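Local coordinates for lipoprotein (Shewanella oneidensis, PDB 3LHN) that is of unproven function but, as an NlpE-type lipoprotein with a calycin-like beta-barrel, probably sits on the bacterial envelope and may bind a lipid or another small ligand, at residues L27-V32 / L49-D54; G35-A40 / E117-K122; G44-L49 / I62-D67. One frame throughout, in Å; residues are numbered along the deposited sequence. Where two conformers were deposited one is given.

Contact 1 (L27-V32 / L49-D54); sequences LDWPGV and LTLQAD
The six-membered edge of the Trp-29 indole is turned to 49-54: Gln-52 O and Leu-51 CB lie at its rim, near the ring plane, CZ3 standing 3.3 Å from Gln-52 O, while Ala-53 CA meets CH2 obliquely. One indole face carries CD of the neighbouring Pro-30, displaced toward the rim. The ring lies beside the open end of the antiparallel hairpin made by strands 31-37 and 44-51 of the calycin-type barrel, with Trp-79 packed edge-to-face against it and NE1 bonded to Gln-24 O. With chi1 at 55°, CG stands between the backbone N and the carbonyl carbon, which sets the indole at about a right angle to the Leu-51 side chain. Were Trp-29 replaced by an alanine, Leu-51 CB and Trp-79 would probably lose their aromatic neighbour and Gln-24 O its indole donor. Pro-30 CG rests 4.1 Å from Ala-53 CB. Gly-31 and Leu-51 form a hydrogen-bonded pair: Gly-31 N reaches Leu-51 O in the carbonyl plane at 3.0 Å, and Leu-51 N returns a straighter bond to Gly-31 O, 2.9 Å long. One residue on, Val-32 and Thr-50 are a non-hydrogen-bonded pair whose side chains run alongside each other, Val-32 CG2 lying 3.6 Å from Thr-50 OG1.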
loop_
_atom_site.group_PDB
_atom_site.type_symbol
_atom_site.label_atom_id
_atom_site.label_comp_id
_atom_site.label_asym_id
_atom_site.label_seq_id
_atom_site.Cartn_x
_atom_site.Cartn_y
_atom_site.Cartn_z
ATOM N N LEU A 27 -7.141 -27.911 -12.837
ATOM C CA LEU A 27 -5.966 -27.348 -13.486
ATOM C C LEU A 27 -4.663 -27.866 -12.894
ATOM O O LEU A 27 -4.579 -28.132 -11.699
ATOM C CB LEU A 27 -5.942 -25.826 -13.331
ATOM C CG LEU A 27 -7.091 -25.030 -13.957
ATOM C CD1 LEU A 27 -7.028 -23.531 -13.695
ATOM C CD2 LEU A 27 -7.116 -25.284 -15.460
ATOM N N ASP A 28 -3.643 -27.957 -13.735
ATOM C CA ASP A 28 -2.279 -28.242 -13.296
ATOM C C ASP A 28 -1.726 -26.839 -12.959
ATOM O O ASP A 28 -0.939 -26.232 -13.704
ATOM C CB ASP A 28 -1.421 -28.946 -14.341
ATOM C CG ASP A 28 0.004 -29.183 -13.836
ATOM O OD1 ASP A 28 0.185 -29.162 -12.616
ATOM O OD2 ASP A 28 0.889 -29.391 -14.687
ATOM N N TRP A 29 -2.177 -26.304 -11.844
ATOM C CA TRP A 29 -1.839 -24.924 -11.435
ATOM C C TRP A 29 -0.508 -24.760 -10.683
ATOM O O TRP A 29 0.044 -23.704 -10.735
ATOM C CB TRP A 29 -2.992 -24.215 -10.693
ATOM C CG TRP A 29 -3.492 -24.982 -9.479
ATOM C CD1 TRP A 29 -4.559 -25.830 -9.420
ATOM C CD2 TRP A 29 -2.886 -25.011 -8.183
ATOM N NE1 TRP A 29 -4.639 -26.406 -8.180
ATOM C CE2 TRP A 29 -3.645 -25.903 -7.394
ATOM C CE3 TRP A 29 -1.761 -24.384 -7.613
ATOM C CZ2 TRP A 29 -3.342 -26.165 -6.065
ATOM C CZ3 TRP A 29 -1.461 -24.648 -6.306
ATOM C CH2 TRP A 29 -2.243 -25.551 -5.547
ATOM N N PRO A 30 -0.012 -25.767 -9.949
ATOM C CA PRO A 30 1.340 -25.584 -9.336
ATOM C C PRO A 30 2.342 -25.278 -10.462
ATOM O O PRO A 30 2.351 -25.931 -11.480
ATOM C CB PRO A 30 1.598 -26.927 -8.634
ATOM C CG PRO A 30 0.255 -27.458 -8.354
ATOM C CD PRO A 30 -0.574 -27.094 -9.584
ATOM N N GLY A 31 3.148 -24.265 -10.256
ATOM C CA GLY A 31 4.091 -23.856 -11.261
ATOM C C GLY A 31 4.469 -22.404 -11.146
ATOM O O GLY A 31 4.185 -21.744 -10.137
ATOM N N VAL A 32 5.158 -21.932 -12.174
ATOM C CA VAL A 32 5.759 -20.633 -12.221
ATOM C C VAL A 32 5.101 -19.779 -13.274
ATOM O O VAL A 32 4.950 -20.199 -14.420
ATOM C CB VAL A 32 7.258 -20.763 -12.555
ATOM C CG1 VAL A 32 7.975 -19.394 -12.609
ATOM C CG2 VAL A 32 7.956 -21.699 -11.541
ATOM N N LEU A 49 5.787 -15.502 -10.081
ATOM C CA LEU A 49 4.982 -16.043 -8.965
ATOM C C LEU A 49 4.956 -17.544 -9.116
ATOM O O LEU A 49 4.505 -18.077 -10.120
ATOM C CB LEU A 49 3.591 -15.439 -9.003
ATOM C CG LEU A 49 2.597 -15.970 -7.990
ATOM C CD1 LEU A 49 3.141 -15.898 -6.524
ATOM C CD2 LEU A 49 1.287 -15.165 -8.102
ATOM N N THR A 50 5.459 -18.213 -8.080
ATOM C CA THR A 50 5.587 -19.675 -8.018
ATOM C C THR A 50 4.590 -20.188 -6.986
ATOM O O THR A 50 4.662 -19.811 -5.827
ATOM C CB THR A 50 6.997 -20.132 -7.673
ATOM O OG1 THR A 50 7.896 -19.595 -8.639
ATOM C CG2 THR A 50 7.087 -21.631 -7.712
ATOM N N LEU A 51 3.699 -21.075 -7.400
ATOM C CA LEU A 51 2.693 -21.694 -6.542
ATOM C C LEU A 51 3.025 -23.160 -6.341
ATOM O O LEU A 51 3.349 -23.875 -7.293
ATOM C CB LEU A 51 1.291 -21.623 -7.158
ATOM C CG LEU A 51 0.791 -20.250 -7.600
ATOM C CD1 LEU A 51 -0.670 -20.416 -8.127
ATOM C CD2 LEU A 51 0.843 -19.195 -6.467
ATOM N N GLN A 52 2.962 -23.640 -5.118
ATOM C CA GLN A 52 3.079 -25.071 -4.820
ATOM C C GLN A 52 1.743 -25.697 -4.474
ATOM O O GLN A 52 0.843 -25.030 -3.957
ATOM C CB GLN A 52 4.019 -25.294 -3.635
ATOM C CG GLN A 52 5.323 -24.635 -3.737
ATOM C CD GLN A 52 6.192 -25.109 -4.881
ATOM O OE1 GLN A 52 6.058 -26.253 -5.392
ATOM N NE2 GLN A 52 7.152 -24.250 -5.250
ATOM N N ALA A 53 1.651 -27.021 -4.638
ATOM C CA ALA A 53 0.438 -27.781 -4.367
ATOM C C ALA A 53 -0.013 -27.639 -2.934
ATOM O O ALA A 53 -1.220 -27.771 -2.643
ATOM C CB ALA A 53 0.661 -29.285 -4.704
ATOM N N ASP A 54 0.923 -27.392 -1.996
ATOM C CA ASP A 54 0.568 -27.227 -0.578
ATOM C C ASP A 54 0.112 -25.819 -0.185
ATOM O O ASP A 54 -0.009 -25.494 0.993
ATOM C CB ASP A 54 1.716 -27.724 0.298
ATOM C CG ASP A 54 2.926 -26.849 0.218
ATOM O OD1 ASP A 54 2.900 -25.786 -0.428
ATOM O OD2 ASP A 54 3.957 -27.250 0.833
#

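Contact 2 (G35-A40 / E117-K122). With GOL (glycerol), chain D.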
loop_
_atom_site.group_PDB
_atom_site.type_symbol
_atom_site.label_atom_id
_atom_site.label_comp_id
_atom_site.label_asym_id
_atom_site.label_seq_id
_atom_site.Cartn_x
_atom_site.Cartn_y
_atom_site.Cartn_z
ATOM N N GLY A 35 5.072 -12.241 -15.720
ATOM C CA GLY A 35 4.556 -11.153 -16.505
ATOM C C GLY A 35 5.160 -9.852 -16.045
ATOM O O GLY A 35 6.003 -9.856 -15.170
ATOM N N VAL A 36 4.780 -8.753 -16.686
ATOM C CA VAL A 36 5.232 -7.427 -16.304
ATOM C C VAL A 36 3.971 -6.603 -15.987
ATOM O O VAL A 36 3.210 -6.245 -16.874
ATOM C CB VAL A 36 6.080 -6.727 -17.344
ATOM C CG1 VAL A 36 6.534 -5.334 -16.751
ATOM C CG2 VAL A 36 7.320 -7.573 -17.756
ATOM N N LEU A 37 3.720 -6.386 -14.706
ATOM C CA LEU A 37 2.504 -5.764 -14.226
ATOM C C LEU A 37 2.675 -4.257 -14.205
ATOM O O LEU A 37 3.800 -3.738 -14.073
ATOM C CB LEU A 37 2.216 -6.231 -12.799
ATOM C CG LEU A 37 1.880 -7.705 -12.526
ATOM C CD1 LEU A 37 1.851 -8.028 -11.050
ATOM C CD2 LEU A 37 0.573 -8.102 -13.181
ATOM N N PRO A 38 1.565 -3.511 -14.278
ATOM C CA PRO A 38 1.684 -2.076 -14.131
ATOM C C PRO A 38 2.146 -1.676 -12.761
ATOM O O PRO A 38 1.803 -2.320 -11.780
ATOM C CB PRO A 38 0.229 -1.582 -14.381
ATOM C CG PRO A 38 -0.361 -2.658 -15.229
ATOM C CD PRO A 38 0.187 -3.913 -14.632
ATOM N N CYS A 39 2.889 -0.572 -12.700
ATOM C CA CYS A 39 3.481 -0.102 -11.444
ATOM C C CYS A 39 2.922 1.265 -11.117
ATOM O O CYS A 39 2.879 2.109 -11.982
ATOM C CB CYS A 39 4.975 -0.030 -11.635
ATOM S SG CYS A 39 5.914 0.398 -10.148
ATOM N N ALA A 40 2.476 1.492 -9.889
ATOM C CA ALA A 40 1.905 2.801 -9.546
ATOM C C ALA A 40 2.868 3.961 -9.781
ATOM O O ALA A 40 2.444 5.055 -10.183
ATOM C CB ALA A 40 1.443 2.831 -8.105
ATOM N N GLU A 117 -5.017 -6.357 -20.119
ATOM C CA GLU A 117 -4.214 -7.523 -20.431
ATOM C C GLU A 117 -2.851 -7.535 -19.731
ATOM O O GLU A 117 -2.182 -8.573 -19.645
ATOM C CB GLU A 117 -4.009 -7.605 -21.941
ATOM C CG GLU A 117 -5.308 -7.685 -22.778
ATOM N N HIS A 118 -2.462 -6.387 -19.184
ATOM C CA HIS A 118 -1.229 -6.291 -18.449
ATOM C C HIS A 118 -1.218 -7.001 -17.073
ATOM O O HIS A 118 -0.168 -7.087 -16.431
ATOM C CB HIS A 118 -0.877 -4.802 -18.233
ATOM C CG HIS A 118 -0.531 -4.057 -19.486
ATOM N ND1 HIS A 118 0.702 -3.474 -19.695
ATOM C CD2 HIS A 118 -1.271 -3.778 -20.579
ATOM C CE1 HIS A 118 0.690 -2.852 -20.860
ATOM N NE2 HIS A 118 -0.488 -3.031 -21.419
ATOM N N TYR A 119 -2.371 -7.522 -16.654
ATOM C CA TYR A 119 -2.524 -8.175 -15.358
ATOM C C TYR A 119 -2.411 -9.717 -15.464
ATOM O O TYR A 119 -2.549 -10.419 -14.479
ATOM C CB TYR A 119 -3.855 -7.685 -14.727
ATOM C CG TYR A 119 -3.770 -6.237 -14.395
ATOM C CD1 TYR A 119 -3.162 -5.781 -13.238
ATOM C CD2 TYR A 119 -4.242 -5.284 -15.277
ATOM C CE1 TYR A 119 -3.048 -4.441 -12.955
ATOM C CE2 TYR A 119 -4.101 -3.941 -15.018
ATOM C CZ TYR A 119 -3.506 -3.520 -13.854
ATOM O OH TYR A 119 -3.369 -2.159 -13.619
ATOM N N ILE A 120 -2.072 -10.198 -16.647
ATOM C CA ILE A 120 -1.914 -11.647 -16.901
ATOM C C ILE A 120 -0.488 -12.081 -16.604
ATOM O O ILE A 120 0.484 -11.487 -17.108
ATOM C CB ILE A 120 -2.210 -11.990 -18.347
ATOM C CG1 ILE A 120 -3.661 -11.664 -18.676
ATOM C CG2 ILE A 120 -1.946 -13.506 -18.580
ATOM C CD1 ILE A 120 -3.978 -11.682 -20.148
ATOM N N LEU A 121 -0.372 -13.118 -15.778
ATOM C CA LEU A 121 0.909 -13.831 -15.601
ATOM C C LEU A 121 0.792 -15.201 -16.294
ATOM O O LEU A 121 -0.021 -16.003 -15.914
ATOM C CB LEU A 121 1.290 -14.067 -14.142
ATOM C CG LEU A 121 1.285 -12.815 -13.269
ATOM C CD1 LEU A 121 1.640 -13.186 -11.833
ATOM C CD2 LEU A 121 2.278 -11.747 -13.778
ATOM N N LYS A 122 1.564 -15.429 -17.338
ATOM C CA LYS A 122 1.494 -16.713 -18.064
ATOM C C LYS A 122 2.462 -17.699 -17.488
ATOM O O LYS A 122 3.551 -17.340 -17.021
ATOM C CB LYS A 122 1.824 -16.543 -19.529
ATOM C CG LYS A 122 0.917 -15.588 -20.232
ATOM C CD LYS A 122 1.502 -15.289 -21.588
HETATM C C1 GOL D . 3.447 -2.828 -17.356
HETATM O O1 GOL D . 2.323 -3.646 -17.392
HETATM C C2 GOL D . 4.172 -2.829 -18.694
HETATM O O2 GOL D . 3.252 -2.648 -19.741
HETATM C C3 GOL D . 5.166 -1.676 -18.706
HETATM O O3 GOL D . 6.270 -1.985 -17.886
HETATM O O HOH W 1 1.756 -9.062 -17.313
#
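Pro-38 sets CD over one face of the Tyr-119 ring in a CH-pi contact, 4.0 Å from the centroid and displaced toward the rim, the two side chains crossing at a slant; CG reaches on to the phenol end, 3.5 Å from Tyr-119 CZ. The Tyr-119 hydroxyl is bonded to Cys-39 O of the second subunit, and that subunit's Tyr-119 repays the bond to Cys-39 O here. Leu-37 comes in beside this pair with one methyl, CD2, which touches Tyr-119 CA and Leu-121 CD2. That Leu-121 methyl also lies against the backbone of Gly-35, 3.4 Å from its N, where a beta carbon would collide with both this methyl and Ile-120 O. His-118 also meets the proline, its CB 3.7 Å from Pro-38 CG, and turns its imidazole away to a glycerol, probably from the crystallisation liquor. Its ND1 gives a 2.8 Å bond to glycerol O1 and a weak one to O2, while O1 itself donates to Val-36 O. A water lies 2.7 Å from Ile-120 O and 2.9 Å from His-118 O, able to donate to either, and takes a weak bond from Val-36 N. The strand axes run nearly antiparallel, at 163°, but 6.4 Å apart. This is the seam of a closed antiparallel calycin-type barrel, where first strand 31-37 meets last strand 120-123: Lys-122 still pairs with Glu-34, while between 35-37 and 118-120 a water bridges the backbones.

Contact 3 (G44-L49 / I62-D67)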
loop_
_atom_site.group_PDB
_atom_site.type_symbol
_atom_site.label_atom_id
_atom_site.label_comp_id
_atom_site.label_asym_id
_atom_site.label_seq_id
_atom_site.Cartn_x
_atom_site.Cartn_y
_atom_site.Cartn_z
ATOM N N GLY A 44 7.355 -0.587 -14.415
ATOM C CA GLY A 44 6.575 -1.783 -14.442
ATOM C C GLY A 44 7.141 -2.755 -13.409
ATOM O O GLY A 44 8.204 -2.492 -12.857
ATOM N N ILE A 45 6.436 -3.850 -13.181
ATOM C CA ILE A 45 6.859 -4.804 -12.159
ATOM C C ILE A 45 7.084 -6.157 -12.839
ATOM O O ILE A 45 6.102 -6.855 -13.166
ATOM C CB ILE A 45 5.867 -4.973 -11.025
ATOM C CG1 ILE A 45 5.330 -3.630 -10.504
ATOM C CG2 ILE A 45 6.541 -5.726 -9.879
ATOM C CD1 ILE A 45 4.188 -3.798 -9.497
ATOM N N GLN A 46 8.339 -6.509 -13.081
ATOM C CA GLN A 46 8.644 -7.805 -13.677
ATOM C C GLN A 46 8.429 -8.841 -12.594
ATOM O O GLN A 46 9.173 -8.893 -11.609
ATOM C CB GLN A 46 10.058 -7.794 -14.197
ATOM C CG GLN A 46 10.545 -9.071 -14.814
ATOM C CD GLN A 46 11.900 -8.906 -15.526
ATOM O OE1 GLN A 46 12.197 -7.867 -16.144
ATOM N NE2 GLN A 46 12.720 -9.931 -15.426
ATOM N N THR A 47 7.434 -9.669 -12.767
ATOM C CA THR A 47 6.906 -10.542 -11.730
ATOM C C THR A 47 7.063 -12.009 -12.042
ATOM O O THR A 47 6.804 -12.443 -13.162
ATOM C CB THR A 47 5.395 -10.243 -11.576
ATOM O OG1 THR A 47 5.236 -8.875 -11.211
ATOM C CG2 THR A 47 4.710 -11.169 -10.521
ATOM N N THR A 48 7.482 -12.777 -11.064
ATOM C CA THR A 48 7.574 -14.249 -11.132
ATOM C C THR A 48 6.889 -14.780 -9.889
ATOM O O THR A 48 7.284 -14.465 -8.757
ATOM C CB THR A 48 9.045 -14.725 -11.173
ATOM O OG1 THR A 48 9.762 -14.035 -12.221
ATOM C CG2 THR A 48 9.104 -16.241 -11.394
ATOM N N LEU A 49 5.787 -15.502 -10.081
ATOM C CA LEU A 49 4.982 -16.043 -8.965
ATOM C C LEU A 49 4.956 -17.544 -9.116
ATOM O O LEU A 49 4.505 -18.077 -10.120
ATOM C CB LEU A 49 3.591 -15.439 -9.003
ATOM C CG LEU A 49 2.597 -15.970 -7.990
ATOM C CD1 LEU A 49 3.141 -15.898 -6.524
ATOM C CD2 LEU A 49 1.287 -15.165 -8.102
ATOM N N ILE A 62 10.552 -7.402 -9.596
ATOM C CA ILE A 62 11.562 -6.395 -9.896
ATOM C C ILE A 62 10.852 -5.149 -10.357
ATOM O O ILE A 62 10.151 -5.124 -11.397
ATOM C CB ILE A 62 12.524 -6.849 -10.984
ATOM C CG1 ILE A 62 13.109 -8.226 -10.582
ATOM C CG2 ILE A 62 13.588 -5.803 -11.265
ATOM C CD1 ILE A 62 14.118 -8.743 -11.590
ATOM N N TYR A 63 10.972 -4.098 -9.541
ATOM C CA TYR A 63 10.411 -2.806 -9.866
ATOM C C TYR A 63 11.381 -2.114 -10.809
ATOM O O TYR A 63 12.466 -1.673 -10.425
ATOM C CB TYR A 63 10.132 -2.023 -8.591
ATOM C CG TYR A 63 8.968 -2.573 -7.828
ATOM C CD1 TYR A 63 9.064 -3.684 -6.994
ATOM C CD2 TYR A 63 7.721 -2.003 -7.955
ATOM C CE1 TYR A 63 7.933 -4.199 -6.329
ATOM C CE2 TYR A 63 6.624 -2.501 -7.297
ATOM C CZ TYR A 63 6.722 -3.591 -6.489
ATOM O OH TYR A 63 5.584 -4.056 -5.854
ATOM N N LEU A 64 10.969 -2.004 -12.053
ATOM C CA LEU A 64 11.791 -1.541 -13.158
ATOM C C LEU A 64 11.878 -0.019 -13.168
ATOM O O LEU A 64 11.015 0.680 -12.639
ATOM C CB LEU A 64 11.181 -1.985 -14.489
ATOM C CG LEU A 64 11.003 -3.489 -14.621
ATOM C CD1 LEU A 64 10.178 -3.773 -15.885
ATOM C CD2 LEU A 64 12.373 -4.229 -14.569
ATOM N N GLY A 65 12.922 0.475 -13.811
ATOM C CA GLY A 65 13.126 1.901 -14.006
ATOM C C GLY A 65 14.491 2.367 -13.591
ATOM O O GLY A 65 15.406 1.572 -13.317
ATOM N N LYS A 66 14.604 3.683 -13.485
ATOM C CA LYS A 66 15.862 4.334 -13.177
ATOM C C LYS A 66 16.296 4.052 -11.728
ATOM O O LYS A 66 17.469 4.230 -11.375
ATOM C CB LYS A 66 15.725 5.846 -13.470
ATOM C CG LYS A 66 15.506 6.232 -14.985
ATOM C CD LYS A 66 14.922 7.684 -15.213
ATOM N N ASP A 67 15.343 3.639 -10.885
ATOM C CA ASP A 67 15.589 3.318 -9.480
ATOM C C ASP A 67 15.161 1.873 -9.141
ATOM O O ASP A 67 14.230 1.670 -8.371
ATOM C CB ASP A 67 14.802 4.287 -8.604
ATOM C CG ASP A 67 15.077 4.086 -7.131
ATOM O OD1 ASP A 67 16.136 3.489 -6.814
ATOM O OD2 ASP A 67 14.261 4.547 -6.292
#
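Gln-46 and Ile-62 are joined by both bonds of an antiparallel hydrogen-bonded pair. Ile-62 N gives a nearly straight bond to Gln-46 O, 2.9 Å long and 171° at the hydrogen; Gln-46 N answers with a more bent one to Ile-62 O at 2.8 Å, and both donors are tilted some 20° from the carbonyl plane. Ile-62 O takes a second, softer contact from Ile-45 CA, so this carbonyl is gripped twice. Further along, Leu-64 N points straight at Gly-44 O, 2.9 Å away. The Leu-64 side chain lies against the same carbonyl, its CB 3.4 Å from Gly-44 O, on the face of the sheet that also carries Gln-46 and Ile-62. Gln-46 is extended, CG anti to the backbone N, and its OE1 passes 4.0 Å from Leu-64 CD2. The backbone groups of Ile-45 turn to the other neighbour, where Leu-37 pairs with it; Ile-45 O in addition accepts from Thr-47 OG1 at 2.9 Å, the hydroxyl standing well above the carbonyl plane rather than on a lone pair. On the opposite face Ile-45 and Tyr-63, a non-hydrogen-bonded pair, run side by side in the same direction. Ile-45 CG2 sits over the centre of the phenol ring in a CH-pi contact, 4.0 Å from the centroid, and CD1 comes to 3.5 Å from Tyr-63 CE2. Phe-71 and the Cys-39–Cys-42 disulfide also border that ring. The chemistry is thus divided: backbone amides and carbonyls tie the two strands of this barrel hairpin together, whereas grip between side chains is almost wholly apolar, with the Thr-47 hydroxyl satisfied inside its own strand.

How the contacts relate
From the N terminus, 27-32 leads into the first barrel strand, and contact 1 closes the hairpin of strands 31-37 and 44-51 at its open end. Residues 35-40, farther along that first strand, wait for 117-122 near the C terminus: contact 2 closes the longest loop and with it the barrel. Contact 3 joins strand 44-51 to the next strand, 56-64, and is nested within that loop. Contact 1 crosses both others, sharing Leu-49 with contact 3 and packing it on Leu-121 of contact 2. Contacts 2 and 3 are bridged by probable backbone bonds, Leu-37 to Ile-45 and Gly-35 to Thr-47, so four neighbouring strands form one wall.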